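Side-chain contacts in carboxylase (Deinococcus radiodurans, PDB 5H80), which probably carries out the ATP-dependent carboxylation of biotin, as the biotin carboxylase domain of a single-chain bacterial carboxylase: residues A[173-176]-A[177-181]; A[484-487]-A[488-491]; A[116-119]-A[120-124]; A[326-329]-A[330-334]. All coordinates share one frame; numbering follows the deposited sequence.

Contact 1. Residues A[173-176]-A[177-181]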
ATOM      1  N   ALA A 173      12.423  10.950  49.104  1.00 76.53           N
ATOM      2  CA  ALA A 173      13.836  10.844  49.516  1.00 75.98           C
ATOM      3  C   ALA A 173      14.371   9.428  49.892  1.00 67.08           C
ATOM      4  O   ALA A 173      15.501   9.096  49.563  1.00 65.65           O
ATOM      5  CB  ALA A 173      14.098  11.802  50.666  1.00 76.84           C
ATOM      6  N   ALA A 174      13.603   8.627  50.625  1.00 60.02           N
ATOM      7  CA  ALA A 174      14.008   7.282  51.027  1.00 55.36           C
ATOM      8  C   ALA A 174      14.119   6.280  49.871  1.00 61.31           C
ATOM      9  O   ALA A 174      15.086   5.498  49.801  1.00 62.56           O
ATOM     10  CB  ALA A 174      13.058   6.729  52.070  1.00 60.65           C
ATOM     11  N   PHE A 175      13.111   6.269  48.998  1.00 51.58           N
ATOM     12  CA  PHE A 175      13.206   5.518  47.768  1.00 53.22           C
ATOM     13  C   PHE A 175      14.334   6.068  46.887  1.00 44.75           C
ATOM     14  O   PHE A 175      15.131   5.279  46.396  1.00 48.59           O
ATOM     15  CB  PHE A 175      11.849   5.475  47.052  1.00 57.35           C
ATOM     16  CG  PHE A 175      11.929   5.099  45.602  1.00 52.10           C
ATOM     17  CD1 PHE A 175      11.938   3.775  45.211  1.00 47.81           C
ATOM     18  CD2 PHE A 175      11.951   6.101  44.636  1.00 50.24           C
ATOM     19  CE1 PHE A 175      11.988   3.438  43.855  1.00 44.34           C
ATOM     20  CE2 PHE A 175      12.029   5.779  43.299  1.00 49.65           C
ATOM     21  CZ  PHE A 175      12.047   4.459  42.920  1.00 36.11           C
ATOM     22  N   MET A 176      14.423   7.386  46.773  1.00 46.26           N
ATOM     23  CA  MET A 176      15.522   8.092  46.067  1.00 50.43           C
ATOM     24  C   MET A 176      16.916   7.790  46.634  1.00 50.44           C
ATOM     25  O   MET A 176      17.896   7.522  45.868  1.00 44.87           O
ATOM     26  CB  MET A 176      15.220   9.573  46.020  1.00 51.04           C
ATOM     27  CG  MET A 176      16.325  10.430  45.480  1.00 53.45           C
ATOM     28  SD  MET A 176      15.772  12.023  44.918  1.00 58.93           S
ATOM     29  CE  MET A 176      17.011  12.412  43.671  1.00 61.32           C
ATOM     30  N   GLN A 177      17.008   7.761  47.963  1.00 52.51           N
ATOM     31  CA  GLN A 177      18.188   7.257  48.611  1.00 54.60           C
ATOM     32  C   GLN A 177      18.379   5.784  48.249  1.00 48.94           C
ATOM     33  O   GLN A 177      19.494   5.364  48.021  1.00 54.42           O
ATOM     34  CB  GLN A 177      18.183   7.498  50.136  1.00 54.61           C
ATOM     35  CG  GLN A 177      19.562   7.321  50.750  1.00 56.43           C
ATOM     36  CD  GLN A 177      19.613   7.545  52.259  1.00 64.37           C
ATOM     37  OE1 GLN A 177      19.406   8.671  52.763  1.00 66.50           O
ATOM     38  NE2 GLN A 177      19.921   6.479  52.994  1.00 58.45           N
ATOM     39  N   ALA A 178      17.310   4.986  48.162  1.00 56.71           N
ATOM     40  CA  ALA A 178      17.482   3.578  47.756  1.00 46.70           C
ATOM     41  C   ALA A 178      17.873   3.405  46.261  1.00 43.68           C
ATOM     42  O   ALA A 178      18.409   2.371  45.895  1.00 45.84           O
ATOM     43  CB  ALA A 178      16.251   2.745  48.074  1.00 50.24           C
ATOM     44  N   GLN A 179      17.624   4.409  45.427  1.00 42.34           N
ATOM     45  CA  GLN A 179      18.188   4.387  44.033  1.00 46.47           C
ATOM     46  C   GLN A 179      19.701   4.774  43.910  1.00 43.65           C
ATOM     47  O   GLN A 179      20.255   4.819  42.827  1.00 42.68           O
ATOM     48  CB  GLN A 179      17.298   5.210  43.100  1.00 48.24           C
ATOM     49  CG  GLN A 179      15.845   4.753  43.102  1.00 49.37           C
ATOM     50  CD  GLN A 179      15.711   3.249  42.928  1.00 54.79           C
ATOM     51  OE1 GLN A 179      15.781   2.729  41.806  1.00 48.82           O
ATOM     52  NE2 GLN A 179      15.524   2.536  44.035  1.00 64.15           N
ATOM     53  N   GLY A 180      20.396   5.028  45.009  1.00 46.44           N
ATOM     54  CA  GLY A 180      21.862   5.060  44.954  1.00 40.01           C
ATOM     55  C   GLY A 180      22.530   6.163  44.170  1.00 37.68           C
ATOM     56  O   GLY A 180      23.688   6.018  43.759  1.00 38.28           O
ATOM     57  N   GLY A 181      21.864   7.291  43.985  1.00 37.88           N
ATOM     58  CA  GLY A 181      22.386   8.349  43.172  1.00 38.96           C
ATOM     59  C   GLY A 181      21.733   8.394  41.793  1.00 37.30           C
ATOM     60  O   GLY A 181      21.859   9.377  41.073  1.00 43.48           O
TER
HETATM   61  O   HOH W   1      19.160   8.668  43.618  1.00 44.17           O
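Met176 O is held from two directions where helix 172-178 runs out: Gln179 N gives it a weak bond, 3.2 Å long and bent to 123°, and a water donates to it at 2.8 Å. The same water accepts weakly from Gly181 N at 3.1 Å, spanning the 4.4 Å between Met176 O and Gly181 N. A direct bond here would be the 6→1 link of a Schellman motif; a water bridges the two atoms in its place, and Gly180, with positive phi, turns the chain off the helix. This terminus belongs to the ATP-binding region, and its place is consistent with the small lid subdomain of the ATP-grasp fold. One turn back, Gln179 N also reaches Phe175 O (2.8 Å), and the side chains of these two residues stack. Gln179 bends at chi2 (-49°), which folds its amide back over the phenyl group, the two planes 7° apart. Gln179 CG lies over the Phe175 ring, 4.0 Å from its centroid, a CH-pi contact, while Gln179 NE2 approaches Phe175 CE1 at 3.7 Å. The other end of the amide is fixed by Arg230, which bonds OE1. Phe175 and Met176 both pack on Val184 of strand 184-185.

Contact 2. Residues A[484-487]-A[488-491]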
ATOM      1  N   PRO A 484      18.205  21.079  19.873  1.00 43.59           N
ATOM      2  CA  PRO A 484      18.703  22.216  19.030  1.00 42.64           C
ATOM      3  C   PRO A 484      19.459  21.823  17.733  1.00 37.21           C
ATOM      4  O   PRO A 484      19.180  22.426  16.643  1.00 41.89           O
ATOM      5  CB  PRO A 484      19.546  23.059  19.996  1.00 41.93           C
ATOM      6  CG  PRO A 484      19.171  22.631  21.393  1.00 39.31           C
ATOM      7  CD  PRO A 484      18.650  21.198  21.288  1.00 37.87           C
ATOM      8  N   GLU A 485      20.245  20.757  17.784  1.00 40.19           N
ATOM      9  CA  GLU A 485      20.991  20.294  16.587  1.00 41.73           C
ATOM     10  C   GLU A 485      20.051  19.819  15.474  1.00 35.12           C
ATOM     11  O   GLU A 485      20.222  20.127  14.251  1.00 34.88           O
ATOM     12  CB  GLU A 485      22.064  19.241  16.981  1.00 49.32           C
ATOM     13  CG  GLU A 485      21.743  17.732  16.824  1.00 54.89           C
ATOM     14  CD  GLU A 485      22.935  16.783  17.151  1.00 58.19           C
ATOM     15  OE1 GLU A 485      23.449  16.953  18.286  1.00 56.35           O
ATOM     16  OE2 GLU A 485      23.365  15.889  16.303  1.00 40.72           O
ATOM     17  N   LEU A 486      19.004  19.118  15.892  1.00 37.25           N
ATOM     18  CA  LEU A 486      18.012  18.584  14.977  1.00 36.43           C
ATOM     19  C   LEU A 486      17.182  19.685  14.306  1.00 33.21           C
ATOM     20  O   LEU A 486      16.919  19.621  13.099  1.00 31.12           O
ATOM     21  CB  LEU A 486      17.112  17.578  15.707  1.00 38.43           C
ATOM     22  CG  LEU A 486      17.680  16.166  15.923  1.00 38.30           C
ATOM     23  CD1 LEU A 486      16.900  15.366  17.000  1.00 35.14           C
ATOM     24  CD2 LEU A 486      17.708  15.420  14.565  1.00 36.93           C
ATOM     25  N   VAL A 487      16.853  20.723  15.065  1.00 34.87           N
ATOM     26  CA  VAL A 487      16.139  21.861  14.493  1.00 39.10           C
ATOM     27  C   VAL A 487      16.996  22.593  13.510  1.00 39.63           C
ATOM     28  O   VAL A 487      16.487  22.920  12.468  1.00 35.09           O
ATOM     29  CB  VAL A 487      15.440  22.822  15.520  1.00 42.60           C
ATOM     30  CG1 VAL A 487      14.290  22.112  16.207  1.00 38.68           C
ATOM     31  CG2 VAL A 487      16.380  23.427  16.532  1.00 47.98           C
ATOM     32  N   THR A 488      18.290  22.744  13.797  1.00 39.90           N
ATOM     33  CA  THR A 488      19.277  23.310  12.818  1.00 42.78           C
ATOM     34  C   THR A 488      19.296  22.514  11.533  1.00 40.86           C
ATOM     35  O   THR A 488      19.059  23.060  10.436  1.00 38.41           O
ATOM     36  CB  THR A 488      20.692  23.459  13.436  1.00 42.72           C
ATOM     37  OG1 THR A 488      20.626  24.295  14.623  1.00 46.12           O
ATOM     38  CG2 THR A 488      21.765  23.997  12.375  1.00 35.33           C
ATOM     39  N   GLN A 489      19.423  21.194  11.662  1.00 32.90           N
ATOM     40  CA  GLN A 489      19.534  20.278  10.527  1.00 37.49           C
ATOM     41  C   GLN A 489      18.318  20.305   9.643  1.00 33.69           C
ATOM     42  O   GLN A 489      18.407  20.135   8.400  1.00 40.51           O
ATOM     43  CB  GLN A 489      19.790  18.878  11.061  1.00 38.97           C
ATOM     44  CG  GLN A 489      21.237  18.709  11.592  1.00 41.22           C
ATOM     45  CD  GLN A 489      21.375  17.600  12.622  1.00 46.40           C
ATOM     46  OE1 GLN A 489      20.711  16.574  12.527  1.00 43.94           O
ATOM     47  NE2 GLN A 489      22.242  17.811  13.630  1.00 40.43           N
ATOM     48  N   ALA A 490      17.156  20.473  10.273  1.00 30.94           N
ATOM     49  CA  ALA A 490      15.869  20.517   9.532  1.00 33.17           C
ATOM     50  C   ALA A 490      15.806  21.682   8.526  1.00 37.23           C
ATOM     51  O   ALA A 490      15.093  21.574   7.555  1.00 39.00           O
ATOM     52  CB  ALA A 490      14.716  20.617  10.490  1.00 38.55           C
ATOM     53  N   ALA A 491      16.584  22.767   8.714  1.00 40.04           N
ATOM     54  CA  ALA A 491      16.473  23.947   7.799  1.00 45.10           C
ATOM     55  C   ALA A 491      16.960  23.621   6.358  1.00 49.61           C
ATOM     56  O   ALA A 491      16.441  24.182   5.386  1.00 47.07           O
ATOM     57  CB  ALA A 491      17.149  25.167   8.394  1.00 49.20           C
TER
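Glu485 and Gln489, an i to i+4 pair on the surface of the chain's last helix, run side by side and point the same way, yet their carboxylate and amide planes stand 67° apart. The amide nitrogen does most of the touching. Gln489 NE2 sits 3.2 Å from Glu485 CG, pressed against the aliphatic part of the neighbour, and its bond to Glu485 OE2 is straight (160°) but weak at 3.5 Å. The stronger partner of that carboxylate oxygen is His466, and Gln489 adds only a weak second bond. The first torsion of Glu485 (98°) is away from the usual staggered values and sets its chain alongside the glutamine. The glutamine chain itself lies across the backbone carbonyl, with Gln489 CD 3.2 Å from Glu485 O. Gln489 OE1 is turned the other way, toward the methyl CD2 of Leu486 at 3.8 Å. Thr488 OG1, placed beside its own backbone N, turns back to Pro484 O at 3.1 Å, a common arrangement of threonine within a helix. Pro484 O thus accepts twice, from Thr488 N at 3.0 Å and from the hydroxyl, which comes in above the carbonyl plane. Helix 483-490 lays its Leu486 flank against helix 457-465 through Phe459 and Leu463, and against helix 478-481 through Trp478 and Leu479, while Gln489 rests on Ala462.

Contact 3. Residues A[116-119]-A[120-124]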
ATOM      1  N   GLU A 116     -10.899   4.404  26.694  1.00 24.29           N
ATOM      2  CA  GLU A 116     -10.446   3.756  27.852  1.00 30.47           C
ATOM      3  C   GLU A 116     -11.385   3.961  28.988  1.00 33.56           C
ATOM      4  O   GLU A 116     -11.108   3.497  30.039  1.00 33.78           O
ATOM      5  CB  GLU A 116      -9.053   4.342  28.205  1.00 29.89           C
ATOM      6  CG  GLU A 116      -8.009   3.976  27.138  1.00 35.12           C
ATOM      7  CD  GLU A 116      -6.586   4.293  27.588  1.00 46.74           C
ATOM      8  OE1 GLU A 116      -6.355   4.767  28.756  1.00 45.61           O
ATOM      9  OE2 GLU A 116      -5.668   4.041  26.779  1.00 44.00           O
ATOM     10  N   ASN A 117     -12.553   4.554  28.692  1.00 33.79           N
ATOM     11  CA  ASN A 117     -13.560   4.855  29.723  1.00 35.67           C
ATOM     12  C   ASN A 117     -14.526   3.697  30.007  1.00 33.62           C
ATOM     13  O   ASN A 117     -15.489   3.414  29.240  1.00 33.11           O
ATOM     14  CB  ASN A 117     -14.275   6.066  29.310  1.00 31.44           C
ATOM     15  CG  ASN A 117     -15.076   6.670  30.413  1.00 37.42           C
ATOM     16  OD1 ASN A 117     -15.989   6.069  30.919  1.00 33.31           O
ATOM     17  ND2 ASN A 117     -14.643   7.835  30.862  1.00 40.13           N
ATOM     18  N   ALA A 118     -14.298   3.020  31.114  1.00 32.90           N
ATOM     19  CA  ALA A 118     -15.050   1.841  31.436  1.00 31.96           C
ATOM     20  C   ALA A 118     -16.596   2.114  31.679  1.00 29.07           C
ATOM     21  O   ALA A 118     -17.486   1.293  31.414  1.00 31.55           O
ATOM     22  CB  ALA A 118     -14.451   1.182  32.634  1.00 33.88           C
ATOM     23  N   ASP A 119     -16.887   3.240  32.299  1.00 30.56           N
ATOM     24  CA  ASP A 119     -18.296   3.606  32.528  1.00 31.42           C
ATOM     25  C   ASP A 119     -19.056   3.745  31.205  1.00 27.24           C
ATOM     26  O   ASP A 119     -20.215   3.339  31.081  1.00 29.60           O
ATOM     27  CB  ASP A 119     -18.378   4.983  33.176  1.00 39.22           C
ATOM     28  CG  ASP A 119     -18.249   4.950  34.679  1.00 40.37           C
ATOM     29  OD1 ASP A 119     -18.299   3.870  35.269  1.00 41.39           O
ATOM     30  OD2 ASP A 119     -18.127   6.064  35.233  1.00 47.11           O
ATOM     31  N   PHE A 120     -18.338   4.310  30.225  1.00 26.81           N
ATOM     32  CA  PHE A 120     -18.926   4.560  28.936  1.00 29.30           C
ATOM     33  C   PHE A 120     -19.199   3.200  28.294  1.00 26.48           C
ATOM     34  O   PHE A 120     -20.334   2.975  27.861  1.00 26.52           O
ATOM     35  CB  PHE A 120     -18.124   5.539  28.084  1.00 26.89           C
ATOM     36  CG  PHE A 120     -18.665   5.684  26.678  1.00 30.83           C
ATOM     37  CD1 PHE A 120     -19.904   6.280  26.430  1.00 30.03           C
ATOM     38  CD2 PHE A 120     -17.960   5.128  25.601  1.00 35.15           C
ATOM     39  CE1 PHE A 120     -20.402   6.369  25.151  1.00 34.02           C
ATOM     40  CE2 PHE A 120     -18.466   5.211  24.303  1.00 33.45           C
ATOM     41  CZ  PHE A 120     -19.675   5.824  24.077  1.00 31.70           C
ATOM     42  N   ALA A 121     -18.221   2.294  28.314  1.00 27.82           N
ATOM     43  CA  ALA A 121     -18.421   0.934  27.844  1.00 25.03           C
ATOM     44  C   ALA A 121     -19.643   0.238  28.485  1.00 27.38           C
ATOM     45  O   ALA A 121     -20.431  -0.318  27.816  1.00 29.18           O
ATOM     46  CB  ALA A 121     -17.171   0.096  27.993  1.00 26.62           C
ATOM     47  N   ARG A 122     -19.756   0.331  29.804  1.00 27.74           N
ATOM     48  CA  ARG A 122     -20.891  -0.156  30.591  1.00 31.77           C
ATOM     49  C   ARG A 122     -22.178   0.415  30.105  1.00 29.29           C
ATOM     50  O   ARG A 122     -23.114  -0.362  29.876  1.00 30.19           O
ATOM     51  CB  ARG A 122     -20.622   0.052  32.076  1.00 27.65           C
ATOM     52  CG  ARG A 122     -19.667  -0.964  32.692  1.00 31.99           C
ATOM     53  CD  ARG A 122     -19.692  -0.902  34.241  1.00 34.22           C
ATOM     54  NE  ARG A 122     -18.775   0.151  34.672  1.00 44.61           N
ATOM     55  CZ  ARG A 122     -17.498  -0.063  35.014  1.00 40.48           C
ATOM     56  NH1 ARG A 122     -16.995  -1.299  35.111  1.00 39.80           N
ATOM     57  NH2 ARG A 122     -16.744   0.956  35.324  1.00 42.71           N
ATOM     58  N   ALA A 123     -22.213   1.712  29.859  1.00 29.99           N
ATOM     59  CA  ALA A 123     -23.403   2.379  29.426  1.00 27.32           C
ATOM     60  C   ALA A 123     -23.807   1.957  28.008  1.00 32.39           C
ATOM     61  O   ALA A 123     -24.970   1.677  27.737  1.00 26.14           O
ATOM     62  CB  ALA A 123     -23.266   3.843  29.522  1.00 29.98           C
ATOM     63  N   CYS A 124     -22.806   1.783  27.121  1.00 29.34           N
ATOM     64  CA  CYS A 124     -23.094   1.133  25.839  1.00 30.51           C
ATOM     65  C   CYS A 124     -23.833  -0.213  25.992  1.00 24.85           C
ATOM     66  O   CYS A 124     -25.000  -0.356  25.402  1.00 27.16           O
ATOM     67  CB  CYS A 124     -21.763   1.030  25.019  1.00 32.16           C
ATOM     68  SG  CYS A 124     -21.041   2.562  24.411  1.00 31.09           S
TER
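Phe120 and Asn117 meet at the start of helix 118-126, where Asn117 is the N-cap. Its OD1 accepts from Phe120 N at 3.0 Å, a group that also makes a weak bond to Asn117 O. With CG anti to the Asn117 nitrogen (chi1 -166°), the amide swings over the first turn, and OD1 reaches Phe120 CB at 3.6 Å as well. The phenyl plane stands nearly upright to the amide, 79° apart. Next, Ala121 N binds Asn117 O almost straight, at 3.1 Å. Arg122 bends at chi3 to bring its guanidinium back over the preceding turn. Ala118 O lies over one face, Ala118 CB approaches Arg122 NH2 at 3.5 Å, and Asp119 OD1 comes in at the edge, in plane. That last pair, Asp119 OD1 to Arg122 NH2, is a salt bridge with a straight but weak bond of 3.3 Å. Arg122 NH1 finds its stronger partner in Asp140. Ala123 N closes the turn on Asp119 O, and Cys124 SG lies over a face of the Phe120 ring. Helix 118-126, the helix of a beta-alpha-beta crossover between strands 106-108 and 130-131, packs on Phe131 through Phe120 and Ala121, on helix 136-142 through Leu139, and on Leu96 of helix 92-101.

Contact 4. Residues A[326-329]-A[330-334]. With EDO (1,2-ethanediol), chain G.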
ATOM      1  N   THR A 326      -1.127   1.019  12.190  1.00 17.16           N
ATOM      2  CA  THR A 326      -0.803   1.004  10.702  1.00 20.07           C
ATOM      3  C   THR A 326       0.535   0.293  10.303  1.00 19.80           C
ATOM      4  O   THR A 326       0.608  -0.472   9.236  1.00 19.12           O
ATOM      5  CB  THR A 326      -0.696   2.396  10.177  1.00 24.26           C
ATOM      6  OG1 THR A 326       0.318   3.028  10.933  1.00 33.37           O
ATOM      7  CG2 THR A 326      -2.054   3.156  10.318  1.00 31.07           C
ATOM      8  N   VAL A 327       1.608   0.508  11.015  0.50 20.44           N
ATOM      9  CA  VAL A 327       2.922  -0.131  10.645  0.50 23.34           C
ATOM     10  C   VAL A 327       2.937  -1.651  10.727  0.50 21.53           C
ATOM     11  O   VAL A 327       3.520  -2.334   9.875  0.50 24.29           O
ATOM     12  CB  VAL A 327       4.153   0.418  11.410  0.50 19.25           C
ATOM     13  CG1 VAL A 327       4.722   1.651  10.776  0.50 19.30           C
ATOM     14  CG2 VAL A 327       3.868   0.695  12.878  0.50 19.00           C
ATOM     15  N   THR A 328       2.256  -2.204  11.734  1.00 22.45           N
ATOM     16  CA  THR A 328       2.100  -3.584  11.882  1.00 22.86           C
ATOM     17  C   THR A 328       1.280  -4.130  10.760  1.00 18.24           C
ATOM     18  O   THR A 328       1.612  -5.161  10.211  1.00 21.92           O
ATOM     19  CB  THR A 328       1.345  -3.864  13.209  1.00 21.94           C
ATOM     20  OG1 THR A 328       2.175  -3.441  14.296  1.00 24.81           O
ATOM     21  CG2 THR A 328       0.977  -5.301  13.392  1.00 23.93           C
ATOM     22  N   GLU A 329       0.205  -3.425  10.423  1.00 18.25           N
ATOM     23  CA  GLU A 329      -0.642  -3.815   9.251  1.00 19.27           C
ATOM     24  C   GLU A 329       0.232  -3.987   8.023  1.00 20.04           C
ATOM     25  O   GLU A 329       0.090  -4.992   7.310  1.00 20.50           O
ATOM     26  CB  GLU A 329      -1.739  -2.719   9.036  1.00 17.42           C
ATOM     27  CG  GLU A 329      -2.827  -2.800  10.118  1.00 22.61           C
ATOM     28  CD  GLU A 329      -4.096  -1.992   9.741  1.00 20.55           C
ATOM     29  OE1 GLU A 329      -3.975  -1.015   8.987  1.00 20.96           O
ATOM     30  OE2 GLU A 329      -5.187  -2.356  10.165  1.00 21.00           O
ATOM     31  N   GLU A 330       1.048  -3.037   7.668  1.00 21.88           N
ATOM     32  CA  GLU A 330       1.775  -3.108   6.393  1.00 23.54           C
ATOM     33  C   GLU A 330       2.947  -4.127   6.483  1.00 26.39           C
ATOM     34  O   GLU A 330       3.231  -4.858   5.461  1.00 25.40           O
ATOM     35  CB  GLU A 330       2.208  -1.706   5.991  1.00 22.35           C
ATOM     36  CG  GLU A 330       1.142  -0.659   5.621  1.00 22.40           C
ATOM     37  CD  GLU A 330       0.213  -1.148   4.666  1.00 24.25           C
ATOM     38  OE1 GLU A 330       0.673  -1.625   3.581  1.00 26.84           O
ATOM     39  OE2 GLU A 330      -0.955  -1.223   4.961  1.00 19.67           O
ATOM     40  N   TRP A 331       3.687  -4.147   7.591  1.00 21.75           N
ATOM     41  CA  TRP A 331       4.678  -5.186   7.817  1.00 23.85           C
ATOM     42  C   TRP A 331       4.082  -6.609   7.726  1.00 27.45           C
ATOM     43  O   TRP A 331       4.648  -7.480   7.000  1.00 26.81           O
ATOM     44  CB  TRP A 331       5.416  -4.965   9.151  1.00 23.87           C
ATOM     45  CG  TRP A 331       6.461  -5.965   9.455  1.00 21.77           C
ATOM     46  CD1 TRP A 331       7.371  -6.580   8.551  1.00 22.68           C
ATOM     47  CD2 TRP A 331       6.721  -6.502  10.703  1.00 22.77           C
ATOM     48  NE1 TRP A 331       8.184  -7.428   9.225  1.00 23.68           N
ATOM     49  CE2 TRP A 331       7.845  -7.371  10.573  1.00 25.77           C
ATOM     50  CE3 TRP A 331       6.201  -6.249  12.012  1.00 24.13           C
ATOM     51  CZ2 TRP A 331       8.415  -8.015  11.652  1.00 25.90           C
ATOM     52  CZ3 TRP A 331       6.715  -6.939  13.051  1.00 26.03           C
ATOM     53  CH2 TRP A 331       7.845  -7.851  12.890  1.00 28.29           C
ATOM     54  N   CYS A 332       2.996  -6.898   8.459  1.00 23.38           N
ATOM     55  CA  CYS A 332       2.445  -8.235   8.642  1.00 22.99           C
ATOM     56  C   CYS A 332       1.496  -8.619   7.487  1.00 25.09           C
ATOM     57  O   CYS A 332       1.177  -9.790   7.323  1.00 27.63           O
ATOM     58  CB  CYS A 332       1.733  -8.365   9.979  1.00 23.56           C
ATOM     59  SG  CYS A 332       2.844  -8.246  11.432  1.00 27.08           S
ATOM     60  N   GLY A 333       0.985  -7.641   6.717  1.00 25.92           N
ATOM     61  CA  GLY A 333      -0.086  -7.851   5.738  1.00 27.06           C
ATOM     62  C   GLY A 333      -1.351  -8.328   6.375  1.00 26.58           C
ATOM     63  O   GLY A 333      -1.740  -9.507   6.219  1.00 23.87           O
ATOM     64  N   THR A 334      -1.898  -7.479   7.278  1.00 24.30           N
ATOM     65  CA  THR A 334      -3.069  -7.849   8.018  1.00 21.87           C
ATOM     66  C   THR A 334      -3.862  -6.532   8.167  1.00 20.18           C
ATOM     67  O   THR A 334      -3.238  -5.455   8.307  1.00 22.36           O
ATOM     68  CB  THR A 334      -2.694  -8.464   9.416  1.00 28.31           C
ATOM     69  OG1 THR A 334      -3.790  -9.110   9.990  1.00 29.67           O
ATOM     70  CG2 THR A 334      -2.270  -7.521  10.517  1.00 25.83           C
TER
HETATM   71  C1  EDO G 505      -3.946  -2.693   5.134  1.00 38.50           C
HETATM   72  O1  EDO G 505      -2.675  -3.320   4.878  1.00 43.31           O
HETATM   73  C2  EDO G 505      -4.962  -3.573   5.790  1.00 41.12           C
HETATM   74  O2  EDO G 505      -5.009  -4.707   4.898  1.00 50.90           O
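Thr326 O receives Glu330 N at 3.0 Å. The Thr326 hydroxyl is engaged with Gln370. Val327 O takes Trp331 N at 2.9 Å; beyond it the indole, with CG anti to the backbone N (chi1 -179°), is carried off the helix. Thr328 O is reached by Cys332 N at 2.8 Å, and the thiol follows it, Cys332 SG standing 4.0 Å from the CG2 methyl of Thr328, while Arg255 bonds OG1. Helix 325-332 packs on strand 249-256 of the ATP-grasp region through Thr328 on Leu252, and on strand 421-429 of another sheet through Thr326 and Val327 on Val426. At its end Glu329 O accepts from Thr334 N at 3.2 Å, along a lone pair, and weakly from Gly333 N. The first of these, with the positive phi of Gly333, recalls a Schellman motif. The Glu329 side chain starts out against Thr334 O, which lies 3.2 Å from Glu329 CG, and its carboxylate is paired with Arg403 and Arg46. Arg403 also pairs with Glu330 OE2, which should offset the like charges of the two neighbouring carboxylates. Glu330 OE2 further accepts from O1 of a 1,2-ethanediol, probably from the crystallisation liquor, at 2.7 Å; this molecule also bonds to Arg430 of the second subunit.

How the contacts relate
Along the chain the order is contact 3, contact 1, contact 4, contact 2, and none touches another. Each lies on its own helix. Contact 3 opens a helix flanking the parallel sheet of the N-terminal domain; contacts 1 and 4 fall in the ATP-binding region, yet their centres are about 43 Å apart, on opposite sides of the chain's centre. Contact 4 is the most central, with contact 3 about 29 Å and contact 2 about 31 Å away, centre to centre. Contacts 1 and 2 sit further out, the latter on the last helix, so the four are independent local features spread over the N-terminal, ATP-binding and C-terminal parts of the chain.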